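Agrobacterium tumefaciens DPS (Agrobacterium tumefaciens, PDB 1O9R) protects DNA from oxidative damage without binding it, oxidising ferrous iron with hydrogen peroxide and storing the ferric mineral inside a hollow dodecamer. Local coordinates at residues Val29-Leu43 with His52-Gly66. Residues are numbered along the deposited sequence; the frame is centred on the assembly and turned at random.
Sequences VIDLALVTKQAHWNL and HELLDTFRTQLDNHG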
loop_
_atom_site.group_PDB
_atom_site.type_symbol
_atom_site.label_atom_id
_atom_site.label_comp_id
_atom_site.label_asym_id
_atom_site.label_seq_id
_atom_site.Cartn_x
_atom_site.Cartn_y
_atom_site.Cartn_z
ATOM N N VAL A 29 32.615 0.585 6.510
ATOM C CA VAL A 29 31.169 0.890 6.362
ATOM C C VAL A 29 30.422 0.246 7.519
ATOM O O VAL A 29 29.516 0.900 8.093
ATOM C CB VAL A 29 30.688 0.273 5.024
ATOM C CG1 VAL A 29 29.142 0.230 4.957
ATOM C CG2 VAL A 29 31.230 1.068 3.811
ATOM N N ILE A 30 30.755 -0.982 7.931
ATOM C CA ILE A 30 30.097 -1.544 9.115
ATOM C C ILE A 30 30.392 -0.707 10.351
ATOM O O ILE A 30 29.505 -0.427 11.193
ATOM C CB ILE A 30 30.503 -2.999 9.345
ATOM C CG1 ILE A 30 29.984 -3.882 8.185
ATOM C CG2 ILE A 30 30.023 -3.555 10.686
ATOM C CD1 ILE A 30 30.583 -5.292 8.102
ATOM N N ASP A 31 31.673 -0.317 10.559
ATOM C CA ASP A 31 31.985 0.528 11.747
ATOM C C ASP A 31 31.165 1.792 11.675
ATOM O O ASP A 31 30.578 2.226 12.680
ATOM C CB ASP A 31 33.513 0.741 11.710
ATOM C CG ASP A 31 34.047 1.516 12.897
ATOM O OD1 ASP A 31 33.321 2.001 13.778
ATOM O OD2 ASP A 31 35.275 1.673 13.018
ATOM N N LEU A 32 31.083 2.441 10.493
ATOM C CA LEU A 32 30.292 3.662 10.400
ATOM C C LEU A 32 28.817 3.412 10.709
ATOM O O LEU A 32 28.195 4.294 11.297
ATOM C CB LEU A 32 30.459 4.273 8.973
ATOM C CG LEU A 32 29.962 5.728 8.881
ATOM C CD1 LEU A 32 30.932 6.603 9.702
ATOM C CD2 LEU A 32 29.993 6.193 7.438
ATOM N N ALA A 33 28.313 2.226 10.326
ATOM C CA ALA A 33 26.906 1.936 10.671
ATOM C C ALA A 33 26.773 1.880 12.187
ATOM O O ALA A 33 25.770 2.388 12.734
ATOM C CB ALA A 33 26.512 0.600 10.041
ATOM N N LEU A 34 27.729 1.269 12.915
ATOM C CA LEU A 34 27.634 1.217 14.386
ATOM C C LEU A 34 27.792 2.608 14.967
ATOM O O LEU A 34 27.056 2.942 15.927
ATOM C CB LEU A 34 28.760 0.314 14.948
ATOM C CG LEU A 34 28.657 -1.149 14.493
ATOM C CD1 LEU A 34 29.841 -1.948 15.079
ATOM C CD2 LEU A 34 27.340 -1.799 14.899
ATOM N N VAL A 35 28.687 3.420 14.414
ATOM C CA VAL A 35 28.873 4.786 14.873
ATOM C C VAL A 35 27.595 5.591 14.772
ATOM O O VAL A 35 27.249 6.421 15.624
ATOM C CB VAL A 35 29.986 5.417 13.965
ATOM C CG1 VAL A 35 29.883 6.886 13.934
ATOM C CG2 VAL A 35 31.364 4.956 14.499
ATOM N N THR A 36 26.878 5.417 13.642
ATOM C CA THR A 36 25.676 6.184 13.378
ATOM C C THR A 36 24.615 5.964 14.456
ATOM O O THR A 36 24.025 6.959 14.908
ATOM C CB THR A 36 25.170 5.792 11.978
ATOM O OG1 THR A 36 26.200 6.164 11.007
ATOM C CG2 THR A 36 23.924 6.529 11.573
ATOM N N LYS A 37 24.421 4.699 14.837
ATOM C CA LYS A 37 23.456 4.414 15.895
ATOM C C LYS A 37 23.994 4.867 17.264
ATOM O O LYS A 37 23.236 5.405 18.066
ATOM C CB LYS A 37 23.100 2.932 15.923
ATOM C CG LYS A 37 22.076 2.525 14.849
ATOM C CD LYS A 37 20.660 2.979 15.301
ATOM C CE LYS A 37 19.636 2.471 14.265
ATOM N NZ LYS A 37 18.277 2.836 14.835
ATOM N N GLN A 38 25.313 4.734 17.513
ATOM C CA GLN A 38 25.902 5.192 18.784
ATOM C C GLN A 38 25.577 6.658 18.981
ATOM O O GLN A 38 25.166 7.111 20.077
ATOM C CB GLN A 38 27.418 4.905 18.717
ATOM C CG GLN A 38 28.130 5.519 19.966
ATOM C CD GLN A 38 27.770 4.778 21.214
ATOM O OE1 GLN A 38 27.890 5.390 22.328
ATOM N NE2 GLN A 38 27.344 3.583 21.204
ATOM N N ALA A 39 25.743 7.491 17.941
ATOM C CA ALA A 39 25.455 8.921 18.053
ATOM C C ALA A 39 23.977 9.144 18.175
ATOM O O ALA A 39 23.510 9.876 19.074
ATOM C CB ALA A 39 25.972 9.601 16.777
ATOM N N HIS A 40 23.162 8.468 17.373
ATOM C CA HIS A 40 21.720 8.623 17.392
ATOM C C HIS A 40 21.111 8.408 18.766
ATOM O O HIS A 40 20.208 9.207 19.187
ATOM C CB HIS A 40 21.172 7.644 16.367
ATOM C CG HIS A 40 19.809 7.080 16.534
ATOM N ND1 HIS A 40 18.691 7.596 15.859
ATOM C CD2 HIS A 40 19.358 6.001 17.231
ATOM C CE1 HIS A 40 17.631 6.824 16.098
ATOM N NE2 HIS A 40 18.032 5.887 16.958
ATOM N N TRP A 41 21.560 7.399 19.516
ATOM C CA TRP A 41 20.936 7.166 20.831
ATOM C C TRP A 41 21.275 8.241 21.848
ATOM O O TRP A 41 20.484 8.530 22.750
ATOM C CB TRP A 41 21.434 5.831 21.422
ATOM C CG TRP A 41 21.007 4.625 20.664
ATOM C CD1 TRP A 41 19.749 4.374 20.190
ATOM C CD2 TRP A 41 21.793 3.512 20.257
ATOM N NE1 TRP A 41 19.718 3.167 19.519
ATOM C CE2 TRP A 41 20.973 2.622 19.536
ATOM C CE3 TRP A 41 23.144 3.206 20.463
ATOM C CZ2 TRP A 41 21.468 1.403 19.031
ATOM C CZ3 TRP A 41 23.618 1.992 19.937
ATOM C CH2 TRP A 41 22.758 1.137 19.220
ATOM N N ASN A 42 22.488 8.797 21.741
ATOM C CA ASN A 42 23.059 9.633 22.796
ATOM C C ASN A 42 23.071 11.108 22.535
ATOM O O ASN A 42 23.669 11.921 23.293
ATOM C CB ASN A 42 24.500 9.145 23.105
ATOM C CG ASN A 42 24.506 7.741 23.691
ATOM O OD1 ASN A 42 23.921 7.539 24.787
ATOM N ND2 ASN A 42 25.074 6.728 23.028
ATOM N N LEU A 43 22.390 11.581 21.503
ATOM C CA LEU A 43 22.266 12.987 21.170
ATOM C C LEU A 43 21.465 13.718 22.208
ATOM O O LEU A 43 20.402 13.229 22.628
ATOM C CB LEU A 43 21.356 13.187 19.886
ATOM C CG LEU A 43 21.868 12.520 18.634
ATOM C CD1 LEU A 43 20.866 12.761 17.472
ATOM C CD2 LEU A 43 23.244 12.999 18.179
ATOM N N HIS A 52 18.188 12.856 15.222
ATOM C CA HIS A 52 18.029 11.464 15.634
ATOM C C HIS A 52 17.377 10.679 14.508
ATOM O O HIS A 52 17.832 9.579 14.178
ATOM C CB HIS A 52 17.125 11.510 16.872
ATOM C CG HIS A 52 16.761 10.178 17.473
ATOM N ND1 HIS A 52 17.602 9.481 18.314
ATOM C CD2 HIS A 52 15.612 9.478 17.428
ATOM C CE1 HIS A 52 16.964 8.391 18.754
ATOM N NE2 HIS A 52 15.776 8.318 18.216
ATOM N N GLU A 53 16.315 11.244 13.931
ATOM C CA GLU A 53 15.662 10.512 12.832
ATOM C C GLU A 53 16.507 10.416 11.569
ATOM O O GLU A 53 16.511 9.408 10.872
ATOM C CB GLU A 53 14.282 11.146 12.555
ATOM C CG GLU A 53 13.351 10.869 13.790
ATOM C CD GLU A 53 11.941 11.349 13.537
ATOM O OE1 GLU A 53 11.702 12.158 12.649
ATOM O OE2 GLU A 53 11.021 10.948 14.310
ATOM N N LEU A 54 17.219 11.474 11.247
ATOM C CA LEU A 54 18.046 11.444 10.001
ATOM C C LEU A 54 19.078 10.363 10.105
ATOM O O LEU A 54 19.362 9.610 9.175
ATOM C CB LEU A 54 18.648 12.814 9.834
ATOM C CG LEU A 54 19.641 12.963 8.659
ATOM C CD1 LEU A 54 18.951 12.725 7.327
ATOM C CD2 LEU A 54 20.373 14.300 8.699
ATOM N N LEU A 55 19.714 10.216 11.261
ATOM C CA LEU A 55 20.746 9.199 11.449
ATOM C C LEU A 55 20.156 7.809 11.231
ATOM O O LEU A 55 20.910 6.909 10.800
ATOM C CB LEU A 55 21.399 9.303 12.829
ATOM C CG LEU A 55 22.180 10.614 12.992
ATOM C CD1 LEU A 55 22.728 10.717 14.430
ATOM C CD2 LEU A 55 23.352 10.652 11.994
ATOM N N ASP A 56 18.867 7.543 11.495
ATOM C CA ASP A 56 18.357 6.202 11.166
ATOM C C ASP A 56 18.254 5.991 9.662
ATOM O O ASP A 56 18.500 4.880 9.168
ATOM C CB ASP A 56 16.967 6.115 11.826
ATOM C CG ASP A 56 16.987 5.553 13.213
ATOM O OD1 ASP A 56 15.859 5.568 13.820
ATOM O OD2 ASP A 56 18.051 5.138 13.683
ATOM N N THR A 57 17.927 7.058 8.900
ATOM C CA THR A 57 17.910 6.907 7.437
ATOM C C THR A 57 19.334 6.595 6.956
ATOM O O THR A 57 19.522 5.737 6.069
ATOM C CB THR A 57 17.426 8.193 6.753
ATOM O OG1 THR A 57 16.073 8.432 7.224
ATOM C CG2 THR A 57 17.497 8.066 5.241
ATOM N N PHE A 58 20.369 7.231 7.526
ATOM C CA PHE A 58 21.731 6.946 7.092
ATOM C C PHE A 58 22.088 5.528 7.454
ATOM O O PHE A 58 22.773 4.840 6.658
ATOM C CB PHE A 58 22.692 7.881 7.843
ATOM C CG PHE A 58 22.635 9.320 7.407
ATOM C CD1 PHE A 58 23.504 10.170 8.101
ATOM C CD2 PHE A 58 21.837 9.776 6.361
ATOM C CE1 PHE A 58 23.488 11.522 7.759
ATOM C CE2 PHE A 58 21.897 11.125 6.037
ATOM C CZ PHE A 58 22.713 11.969 6.736
ATOM N N ARG A 59 21.658 5.001 8.603
ATOM C CA ARG A 59 21.975 3.642 8.985
ATOM C C ARG A 59 21.404 2.640 7.978
ATOM O O ARG A 59 22.111 1.728 7.540
ATOM C CB ARG A 59 21.586 3.329 10.424
ATOM C CG ARG A 59 21.732 1.840 10.760
ATOM C CD ARG A 59 23.215 1.346 10.689
ATOM N NE ARG A 59 23.163 -0.064 11.057
ATOM C CZ ARG A 59 23.352 -0.572 12.289
ATOM N NH1 ARG A 59 23.047 -1.881 12.522
ATOM N NH2 ARG A 59 23.855 0.160 13.264
ATOM N N THR A 60 20.164 2.884 7.554
ATOM C CA THR A 60 19.535 1.973 6.551
ATOM C C THR A 60 20.375 2.019 5.281
ATOM O O THR A 60 20.624 0.964 4.673
ATOM C CB THR A 60 18.112 2.521 6.227
ATOM O OG1 THR A 60 17.380 2.291 7.458
ATOM C CG2 THR A 60 17.516 1.621 5.127
ATOM N N GLN A 61 20.827 3.201 4.837
ATOM C CA GLN A 61 21.621 3.208 3.603
ATOM C C GLN A 61 22.957 2.521 3.729
ATOM O O GLN A 61 23.411 1.828 2.828
ATOM C CB GLN A 61 21.855 4.681 3.189
ATOM C CG GLN A 61 20.564 5.389 2.841
ATOM C CD GLN A 61 20.746 6.873 2.593
ATOM O OE1 GLN A 61 21.830 7.446 2.608
ATOM N NE2 GLN A 61 19.614 7.549 2.382
ATOM N N LEU A 62 23.625 2.670 4.897
ATOM C CA LEU A 62 24.910 2.007 5.123
ATOM C C LEU A 62 24.683 0.506 5.185
ATOM O O LEU A 62 25.514 -0.290 4.714
ATOM C CB LEU A 62 25.513 2.498 6.463
ATOM C CG LEU A 62 26.025 3.940 6.432
ATOM C CD1 LEU A 62 26.437 4.415 7.835
ATOM C CD2 LEU A 62 27.207 4.098 5.452
ATOM N N ASP A 63 23.555 0.062 5.750
ATOM C CA ASP A 63 23.288 -1.380 5.724
ATOM C C ASP A 63 23.162 -1.865 4.294
ATOM O O ASP A 63 23.694 -2.981 3.976
ATOM C CB ASP A 63 21.944 -1.664 6.431
ATOM C CG ASP A 63 21.956 -1.435 7.925
ATOM O OD1 ASP A 63 20.799 -1.350 8.451
ATOM O OD2 ASP A 63 23.044 -1.371 8.524
ATOM N N ASN A 64 22.494 -1.133 3.445
ATOM C CA ASN A 64 22.262 -1.599 2.082
ATOM C C ASN A 64 23.557 -1.554 1.261
ATOM O O ASN A 64 23.854 -2.555 0.578
ATOM C CB ASN A 64 21.182 -0.698 1.452
ATOM C CG ASN A 64 19.783 -1.048 2.009
ATOM O OD1 ASN A 64 19.554 -2.114 2.601
ATOM N ND2 ASN A 64 18.943 -0.055 1.814
ATOM N N HIS A 65 24.365 -0.488 1.417
ATOM C CA HIS A 65 25.643 -0.500 0.690
ATOM C C HIS A 65 26.599 -1.562 1.210
ATOM O O HIS A 65 27.331 -2.147 0.418
ATOM C CB HIS A 65 26.267 0.905 0.689
ATOM C CG HIS A 65 25.440 1.825 -0.149
ATOM N ND1 HIS A 65 25.240 1.621 -1.484
ATOM C CD2 HIS A 65 24.773 2.954 0.157
ATOM C CE1 HIS A 65 24.451 2.585 -1.942
ATOM N NE2 HIS A 65 24.139 3.422 -0.964
ATOM N N GLY A 66 26.660 -1.722 2.533
ATOM C CA GLY A 66 27.554 -2.747 3.076
ATOM C C GLY A 66 27.131 -4.129 2.597
ATOM O O GLY A 66 27.958 -4.973 2.200
#
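The antiparallel pairing of helices 12-42 and 48-75 in the ferritin-like four-helix bundle brings the iron ligand H40 against H52 and D56. The segment axes come within 8.9 Å, their directions 165° apart. H40 and H52 form an offset stack, centroids 3.6 Å apart and planes 9° from parallel. CG anti to the backbone N swings each imidazole toward the other helix; reciprocal bonds, H40 ND1 to H52 O (2.7 Å) and H52 ND1 to H40 O (2.8 Å), then set each ring's turn about CB-CG. With H40 ND1 so spent, NE2 is probably the nitrogen left for the metal; a ferric ion lies about 4 Å from the H40 side chain. D56 OD2 lies over the opposite face of H40 and takes a salt bridge from K37 NZ (2.6 Å), which also pairs with D67 of a neighbouring subunit, itself probably an iron ligand, consistent with ferroxidase centres at two-fold interfaces. Farther along, T36, R59 and L62 interlock as knobs into holes; L62 CD1 rests against L32 CG and T36 OG1, which bonds L32 O and Y114. The R59 chain bends at chi2 (64°) over A33, its NE held by D63 OD2, while NH2 reaches A33 O (3.0 Å) from above the carbonyl plane.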